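Local atomic coordinates of ATP-dependent 6-phosphofructokinase isozyme 2 (Escherichia coli, PDB entry 3UMO), a protein that catalyses the ATP-dependent phosphorylation of D-fructose 6-phosphate to fructose 1,6-bisphosphate, the first committing step of glycolysis. Residues A[276-281]-A[302-307]; A[183-188]-A[257-262]. All blocks are in the same frame, centred on the assembly; numbering follows the deposited sequence.

Interaction 1 (A[276-281]-A[302-307]). With ATP (adenosine-5'-triphosphate), chain E.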
loop_
_atom_site.group_PDB
_atom_site.type_symbol
_atom_site.label_atom_id
_atom_site.label_comp_id
_atom_site.label_asym_id
_atom_site.label_seq_id
_atom_site.Cartn_x
_atom_site.Cartn_y
_atom_site.Cartn_z
ATOM N N VAL A 276 6.530 28.273 -24.477
ATOM C CA VAL A 276 5.637 27.366 -23.750
ATOM C C VAL A 276 5.442 26.059 -24.514
ATOM O O VAL A 276 5.422 24.973 -23.920
ATOM C CB VAL A 276 4.274 28.032 -23.418
ATOM C CG1 VAL A 276 3.319 27.038 -22.773
ATOM C CG2 VAL A 276 4.481 29.239 -22.493
ATOM N N ARG A 277 5.324 26.155 -25.834
ATOM C CA ARG A 277 5.194 24.955 -26.649
ATOM C C ARG A 277 6.390 24.024 -26.477
ATOM O O ARG A 277 6.219 22.826 -26.296
ATOM C CB ARG A 277 5.045 25.302 -28.127
ATOM C CG ARG A 277 3.692 25.837 -28.508
ATOM C CD ARG A 277 3.571 25.879 -30.033
ATOM N NE ARG A 277 2.471 26.715 -30.511
ATOM C CZ ARG A 277 1.181 26.444 -30.336
ATOM N NH1 ARG A 277 0.802 25.356 -29.676
ATOM N NH2 ARG A 277 0.263 27.270 -30.819
ATOM N N PHE A 278 7.596 24.579 -26.544
ATOM C CA PHE A 278 8.803 23.777 -26.413
ATOM C C PHE A 278 8.905 23.233 -24.992
ATOM O O PHE A 278 9.329 22.095 -24.782
ATOM C CB PHE A 278 10.039 24.609 -26.762
ATOM C CG PHE A 278 11.261 23.789 -27.053
ATOM C CD1 PHE A 278 11.237 22.817 -28.040
ATOM C CD2 PHE A 278 12.445 24.005 -26.360
ATOM C CE1 PHE A 278 12.365 22.060 -28.321
ATOM C CE2 PHE A 278 13.581 23.243 -26.637
ATOM C CZ PHE A 278 13.538 22.273 -27.617
ATOM N N GLY A 279 8.486 24.041 -24.018
ATOM C CA GLY A 279 8.448 23.603 -22.630
ATOM C C GLY A 279 7.528 22.404 -22.431
ATOM O O GLY A 279 7.902 21.419 -21.786
ATOM N N VAL A 280 6.313 22.487 -22.964
ATOM C CA VAL A 280 5.377 21.372 -22.866
ATOM C C VAL A 280 5.914 20.150 -23.608
ATOM O O VAL A 280 5.795 19.022 -23.120
ATOM C CB VAL A 280 3.966 21.752 -23.378
ATOM C CG1 VAL A 280 3.122 20.501 -23.655
ATOM C CG2 VAL A 280 3.278 22.643 -22.358
ATOM N N ALA A 281 6.507 20.373 -24.780
ATOM C CA ALA A 281 7.075 19.265 -25.549
ATOM C C ALA A 281 8.135 18.510 -24.751
ATOM O O ALA A 281 8.128 17.276 -24.713
ATOM C CB ALA A 281 7.642 19.751 -26.891
ATOM N N LYS A 302 9.482 15.725 -31.778
ATOM C CA LYS A 302 8.255 15.145 -32.329
ATOM C C LYS A 302 7.015 15.808 -31.735
ATOM O O LYS A 302 6.080 16.174 -32.455
ATOM C CB LYS A 302 8.217 13.637 -32.065
ATOM C CG LYS A 302 7.006 12.923 -32.663
ATOM C CD LYS A 302 6.882 11.494 -32.129
ATOM C CE LYS A 302 8.107 10.659 -32.473
ATOM N NZ LYS A 302 7.983 9.242 -32.002
ATOM N N ILE A 303 7.007 15.955 -30.415
ATOM C CA ILE A 303 5.886 16.609 -29.745
ATOM C C ILE A 303 5.797 18.084 -30.152
ATOM O O ILE A 303 4.715 18.586 -30.461
ATOM C CB ILE A 303 5.976 16.475 -28.213
ATOM C CG1 ILE A 303 5.857 15.001 -27.811
ATOM C CG2 ILE A 303 4.869 17.301 -27.544
ATOM C CD1 ILE A 303 6.257 14.705 -26.369
ATOM N N TYR A 304 6.937 18.771 -30.174
ATOM C CA TYR A 304 6.956 20.173 -30.581
ATOM C C TYR A 304 6.415 20.375 -31.999
ATOM O O TYR A 304 5.662 21.312 -32.248
ATOM C CB TYR A 304 8.362 20.764 -30.445
ATOM C CG TYR A 304 8.453 22.219 -30.843
ATOM C CD1 TYR A 304 7.994 23.222 -29.998
ATOM C CD2 TYR A 304 8.997 22.588 -32.069
ATOM C CE1 TYR A 304 8.077 24.555 -30.359
ATOM C CE2 TYR A 304 9.085 23.917 -32.442
ATOM C CZ TYR A 304 8.625 24.895 -31.585
ATOM O OH TYR A 304 8.716 26.213 -31.966
ATOM N N ALA A 305 6.789 19.491 -32.921
ATOM C CA ALA A 305 6.274 19.563 -34.289
ATOM C C ALA A 305 4.751 19.451 -34.318
ATOM O O ALA A 305 4.078 20.181 -35.054
ATOM C CB ALA A 305 6.905 18.481 -35.156
ATOM N N TYR A 306 4.215 18.535 -33.516
ATOM C CA TYR A 306 2.770 18.359 -33.407
ATOM C C TYR A 306 2.106 19.622 -32.871
ATOM O O TYR A 306 1.110 20.080 -33.419
ATOM C CB TYR A 306 2.444 17.167 -32.507
ATOM C CG TYR A 306 0.991 17.059 -32.090
ATOM C CD1 TYR A 306 0.053 16.442 -32.911
ATOM C CD2 TYR A 306 0.562 17.553 -30.860
ATOM C CE1 TYR A 306 -1.268 16.333 -32.526
ATOM C CE2 TYR A 306 -0.759 17.450 -30.470
ATOM C CZ TYR A 306 -1.668 16.835 -31.306
ATOM O OH TYR A 306 -2.983 16.728 -30.917
ATOM N N LEU A 307 2.661 20.185 -31.801
ATOM C CA LEU A 307 2.102 21.394 -31.203
ATOM C C LEU A 307 2.175 22.598 -32.143
ATOM O O LEU A 307 1.387 23.542 -32.019
ATOM C CB LEU A 307 2.821 21.725 -29.896
ATOM C CG LEU A 307 2.749 20.684 -28.783
ATOM C CD1 LEU A 307 3.689 21.070 -27.653
ATOM C CD2 LEU A 307 1.321 20.532 -28.279
HETATM P PG ATP E . 8.087 18.102 -11.197
HETATM O O1G ATP E . 8.977 19.136 -10.602
HETATM O O2G ATP E . 9.026 17.174 -11.964
HETATM O O3G ATP E . 7.291 17.351 -10.186
HETATM P PB ATP E . 6.210 19.952 -11.954
HETATM O O1B ATP E . 5.142 19.557 -10.889
HETATM O O2B ATP E . 7.004 21.228 -11.606
HETATM O O3B ATP E . 7.184 18.735 -12.295
HETATM P PA ATP E . 4.388 19.541 -14.144
HETATM O O1A ATP E . 3.851 18.367 -13.379
HETATM O O2A ATP E . 3.306 20.535 -14.570
HETATM O O3A ATP E . 5.485 20.278 -13.331
HETATM O "O5'" ATP E . 5.181 18.959 -15.417
HETATM C "C5'" ATP E . 5.633 19.833 -16.395
HETATM C "C4'" ATP E . 5.272 19.532 -17.779
HETATM O "O4'" ATP E . 5.521 18.129 -18.012
HETATM C "C3'" ATP E . 3.829 19.672 -18.030
HETATM O "O3'" ATP E . 3.484 20.974 -18.320
HETATM C "C2'" ATP E . 3.603 18.745 -19.152
HETATM O "O2'" ATP E . 4.094 19.280 -20.313
HETATM C "C1'" ATP E . 4.462 17.600 -18.775
HETATM N N9 ATP E . 3.725 16.607 -17.996
HETATM C C8 ATP E . 3.737 16.478 -16.656
HETATM N N7 ATP E . 2.922 15.442 -16.336
HETATM C C5 ATP E . 2.402 14.923 -17.467
HETATM C C6 ATP E . 1.528 13.865 -17.736
HETATM N N6 ATP E . 0.950 13.032 -16.629
HETATM N N1 ATP E . 1.206 13.609 -19.016
HETATM C C2 ATP E . 1.709 14.343 -20.024
HETATM N N3 ATP E . 2.549 15.356 -19.793
HETATM C C4 ATP E . 2.912 15.665 -18.536
HETATM O O HOH W 1 -0.898 23.575 -30.275
#

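Interaction 2 (A[183-188]-A[257-262]). With ATP (adenosine-5'-triphosphate), chain E; ATP (adenosine-5'-triphosphate), chain I.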
loop_
_atom_site.group_PDB
_atom_site.type_symbol
_atom_site.label_atom_id
_atom_site.label_comp_id
_atom_site.label_asym_id
_atom_site.label_seq_id
_atom_site.Cartn_x
_atom_site.Cartn_y
_atom_site.Cartn_z
ATOM N N LEU A 183 11.431 34.818 -15.663
ATOM C CA LEU A 183 10.499 33.716 -15.825
ATOM C C LEU A 183 10.399 32.928 -14.537
ATOM O O LEU A 183 11.411 32.609 -13.918
ATOM C CB LEU A 183 10.980 32.778 -16.937
ATOM C CG LEU A 183 10.250 31.446 -17.119
ATOM C CD1 LEU A 183 8.827 31.665 -17.589
ATOM C CD2 LEU A 183 11.011 30.549 -18.101
ATOM N N VAL A 184 9.175 32.604 -14.138
ATOM C CA VAL A 184 8.968 31.694 -13.016
ATOM C C VAL A 184 8.040 30.562 -13.474
ATOM O O VAL A 184 7.097 30.804 -14.230
ATOM C CB VAL A 184 8.396 32.445 -11.777
ATOM C CG1 VAL A 184 7.034 33.057 -12.085
ATOM C CG2 VAL A 184 8.328 31.518 -10.560
ATOM N N LYS A 185 8.328 29.330 -13.052
ATOM C CA LYS A 185 7.474 28.189 -13.398
ATOM C C LYS A 185 6.902 27.491 -12.166
ATOM O O LYS A 185 7.392 26.436 -11.747
ATOM C CB LYS A 185 8.176 27.144 -14.299
ATOM C CG LYS A 185 7.169 26.079 -14.827
ATOM C CD LYS A 185 7.765 24.696 -15.081
ATOM C CE LYS A 185 8.135 23.960 -13.784
ATOM N NZ LYS A 185 6.988 23.818 -12.835
ATOM N N PRO A 186 5.860 28.078 -11.572
ATOM C CA PRO A 186 5.205 27.307 -10.520
ATOM C C PRO A 186 4.320 26.230 -11.133
ATOM O O PRO A 186 3.733 26.442 -12.199
ATOM C CB PRO A 186 4.321 28.346 -9.828
ATOM C CG PRO A 186 3.983 29.336 -10.924
ATOM C CD PRO A 186 5.209 29.379 -11.820
ATOM N N ASN A 187 4.214 25.082 -10.476
ATOM C CA ASN A 187 3.085 24.202 -10.785
ATOM C C ASN A 187 1.846 24.724 -10.068
ATOM O O ASN A 187 1.881 25.812 -9.483
ATOM C CB ASN A 187 3.355 22.721 -10.468
ATOM C CG ASN A 187 3.568 22.449 -8.989
ATOM O OD1 ASN A 187 3.228 23.258 -8.120
ATOM N ND2 ASN A 187 4.133 21.279 -8.695
ATOM N N GLN A 188 0.750 23.976 -10.115
ATOM C CA GLN A 188 -0.497 24.476 -9.534
ATOM C C GLN A 188 -0.425 24.646 -8.030
ATOM O O GLN A 188 -0.893 25.654 -7.485
ATOM C CB GLN A 188 -1.667 23.576 -9.907
ATOM C CG GLN A 188 -2.005 23.662 -11.366
ATOM C CD GLN A 188 -2.881 22.526 -11.806
ATOM O OE1 GLN A 188 -2.385 21.466 -12.190
ATOM N NE2 GLN A 188 -4.195 22.725 -11.736
ATOM N N SER A 257 12.738 19.192 -17.107
ATOM C CA SER A 257 12.845 19.117 -18.558
ATOM C C SER A 257 12.150 20.311 -19.188
ATOM O O SER A 257 12.688 20.936 -20.105
ATOM C CB SER A 257 12.230 17.821 -19.090
ATOM O OG SER A 257 13.018 16.702 -18.706
ATOM N N MET A 258 10.952 20.621 -18.701
ATOM C CA MET A 258 10.229 21.794 -19.186
ATOM C C MET A 258 11.019 23.082 -18.966
ATOM O O MET A 258 11.112 23.925 -19.869
ATOM C CB MET A 258 8.856 21.904 -18.511
ATOM C CG MET A 258 8.209 23.272 -18.689
ATOM S SD MET A 258 6.511 23.309 -18.083
ATOM C CE MET A 258 5.613 22.938 -19.589
ATOM N N VAL A 259 11.576 23.252 -17.769
ATOM C CA VAL A 259 12.367 24.451 -17.484
ATOM C C VAL A 259 13.593 24.567 -18.390
ATOM O O VAL A 259 13.889 25.656 -18.903
ATOM C CB VAL A 259 12.759 24.546 -15.996
ATOM C CG1 VAL A 259 13.743 25.685 -15.771
ATOM C CG2 VAL A 259 11.510 24.744 -15.151
ATOM N N GLY A 260 14.284 23.448 -18.602
ATOM C CA GLY A 260 15.429 23.418 -19.502
ATOM C C GLY A 260 15.060 23.887 -20.899
ATOM O O GLY A 260 15.759 24.715 -21.497
ATOM N N ALA A 261 13.940 23.380 -21.405
ATOM C CA ALA A 261 13.467 23.746 -22.739
ATOM C C ALA A 261 13.086 25.215 -22.834
ATOM O O ALA A 261 13.407 25.892 -23.820
ATOM C CB ALA A 261 12.286 22.876 -23.138
ATOM N N MET A 262 12.365 25.710 -21.834
ATOM C CA MET A 262 11.946 27.104 -21.876
ATOM C C MET A 262 13.137 28.047 -21.744
ATOM O O MET A 262 13.157 29.116 -22.349
ATOM C CB MET A 262 10.869 27.396 -20.825
ATOM C CG MET A 262 9.570 26.647 -21.130
ATOM S SD MET A 262 8.155 27.207 -20.173
ATOM C CE MET A 262 8.737 26.990 -18.486
HETATM P PG ATP E . 8.087 18.102 -11.197
HETATM O O1G ATP E . 8.977 19.136 -10.602
HETATM O O2G ATP E . 9.026 17.174 -11.964
HETATM O O3G ATP E . 7.291 17.351 -10.186
HETATM P PB ATP E . 6.210 19.952 -11.954
HETATM O O1B ATP E . 5.142 19.557 -10.889
HETATM O O2B ATP E . 7.004 21.228 -11.606
HETATM O O3B ATP E . 7.184 18.735 -12.295
HETATM P PA ATP E . 4.388 19.541 -14.144
HETATM O O1A ATP E . 3.851 18.367 -13.379
HETATM O O2A ATP E . 3.306 20.535 -14.570
HETATM O O3A ATP E . 5.485 20.278 -13.331
HETATM O "O5'" ATP E . 5.181 18.959 -15.417
HETATM C "C5'" ATP E . 5.633 19.833 -16.395
HETATM C "C4'" ATP E . 5.272 19.532 -17.779
HETATM O "O4'" ATP E . 5.521 18.129 -18.012
HETATM C "C3'" ATP E . 3.829 19.672 -18.030
HETATM O "O3'" ATP E . 3.484 20.974 -18.320
HETATM C "C2'" ATP E . 3.603 18.745 -19.152
HETATM O "O2'" ATP E . 4.094 19.280 -20.313
HETATM C "C1'" ATP E . 4.462 17.600 -18.775
HETATM N N9 ATP E . 3.725 16.607 -17.996
HETATM C C8 ATP E . 3.737 16.478 -16.656
HETATM N N7 ATP E . 2.922 15.442 -16.336
HETATM C C5 ATP E . 2.402 14.923 -17.467
HETATM C C6 ATP E . 1.528 13.865 -17.736
HETATM N N6 ATP E . 0.950 13.032 -16.629
HETATM N N1 ATP E . 1.206 13.609 -19.016
HETATM C C2 ATP E . 1.709 14.343 -20.024
HETATM N N3 ATP E . 2.549 15.356 -19.793
HETATM C C4 ATP E . 2.912 15.665 -18.536
HETATM P PG ATP I . 5.523 18.710 -6.521
HETATM O O1G ATP I . 5.681 18.997 -7.977
HETATM O O2G ATP I . 6.848 19.075 -5.847
HETATM O O3G ATP I . 4.397 19.524 -5.931
HETATM P PB ATP I . 4.720 16.057 -7.112
HETATM O O1B ATP I . 4.976 14.716 -6.299
HETATM O O2B ATP I . 5.299 15.930 -8.528
HETATM O O3B ATP I . 5.406 17.199 -6.241
HETATM P PA ATP I . 2.098 15.841 -6.246
HETATM O O1A ATP I . 2.647 15.734 -4.837
HETATM O O2A ATP I . 0.879 16.775 -6.285
HETATM O O3A ATP I . 3.182 16.354 -7.189
HETATM O "O5'" ATP I . 1.637 14.368 -6.709
HETATM C "C5'" ATP I . 1.992 13.850 -7.935
HETATM C "C4'" ATP I . 1.582 12.474 -8.164
HETATM O "O4'" ATP I . 1.722 11.769 -6.912
HETATM C "C3'" ATP I . 0.150 12.425 -8.471
HETATM O "O3'" ATP I . -0.054 12.435 -9.830
HETATM C "C2'" ATP I . -0.308 11.170 -7.872
HETATM O "O2'" ATP I . -0.100 10.162 -8.769
HETATM C "C1'" ATP I . 0.576 10.981 -6.700
HETATM N N9 ATP I . -0.065 11.358 -5.445
HETATM C C8 ATP I . 0.002 12.572 -4.870
HETATM N N7 ATP I . -0.712 12.533 -3.720
HETATM C C5 ATP I . -1.227 11.297 -3.566
HETATM C C6 ATP I . -2.025 10.690 -2.587
HETATM N N6 ATP I . -2.493 11.463 -1.385
HETATM N N1 ATP I . -2.369 9.397 -2.743
HETATM C C2 ATP I . -1.957 8.694 -3.816
HETATM N N3 ATP I . -1.190 9.249 -4.763
HETATM C C4 ATP I . -0.815 10.534 -4.672
#

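Interaction 1 (A[276-281]-A[302-307])
F278 and Y304 meet because each sends its ring out with CG anti to the backbone N (chi1 -163° for F278), from two helices inclined at 138°. The result is a T-shaped (edge-to-face) pair: the CD1 edge of F278 is directed at one face of Y304, with centroids 5.5 Å apart and planes at 89°. Y304 CD1 also lies 3.7 Å from F278 CA, so the tyrosine ring rests on the backbone of the opposing helix as well as on its aromatic neighbour. A281 packs where the helices come together, their axes 8.5 Å apart. A281 CB sits 3.5 Å from Y304 N, while I303 CG2 packs 3.6 Å from A281 CA. L307 CD1 fills the next position, 3.4 Å from the carbonyl oxygen R277 O and also against V280 CG1, its side chain crossing that of V280 at about a right angle. R277 reaches across with a chain extended from CG to NE, and L307 O lies over one face of its guanidinium, where the angle rules out a direct hydrogen bond to NH1. E273 holds NH2 in a salt bridge. Replacing R277 by an alanine is likely to leave the E273 carboxylate without its charged mate and L307 O without the guanidinium face beneath it. On the nucleotide side, V280 O takes a weak hydrogen bond from the ATP ribose O2'. The contact thus joins helix 272-286 to the C-terminal helix 297-307, while helix 254-267 packs on F278 and V280 through A261 and M258, and strand 238-241 lies against V276, R277 and V280.

Interaction 2 (A[183-188]-A[257-262])
L183 and K185, on a chain that leaves strand 183-184 for a loop, face the helix at M262 and V259, with CA atoms 9.1 Å apart for L183 and M262 and 7.4 Å for K185 and V259. No hydrogen bond links the two segments. The aliphatic part of K185 lies over the helix: its CD is 3.5 Å from M258 SD, its CE packs on V259 CG2, and M262 CE reaches its CG. Bends at chi3 (70°) and chi4 (56°) then turn the ammonium to the nucleotide, where NZ donates to the beta-phosphate O2B of ATP at 2.9 Å and also bonds S224 OG. M258 CE lies 3.2 Å from the ribose O3'. N187 is the N-cap of helix 188-195, its OD1 accepting from E190 N, while ND2 donates to O1B of the same ATP, 3.0 Å away and nearly straight at 172°. ND2 also donates weakly to a gamma-phosphate oxygen of a second ATP, consistent with the allosteric inhibitor site. Strand 183-184 lies in the parallel sheet beside 162-166, packed by helix 254-267, and V184 and P186 make backbone hydrogen bonds with R220, V222 and S224; V222 packs on L183, S224 on M258.

How the interactions relate
Along the chain interaction 2 closes before interaction 1 opens, and their centres lie about 14 Å apart. The step between them is short, because helix 254-267 and helix 272-286 are successive and pack directly on each other: F278 CD2 is 3.3 Å from A261 O, and G279 CA is 3.6 Å from M262 CG. Contacts therefore run in sequence from strand 183-184 of the parallel sheet through helices 254-267 and 272-286 to the C-terminal helix 297-307. Both sites touch one ATP, 183-188 at its phosphates, 257-262 and 276-281 at its ribose, the last by a weak bond. In this ribokinase-family enzyme, the strand end and two successive helices thus line one ATP site.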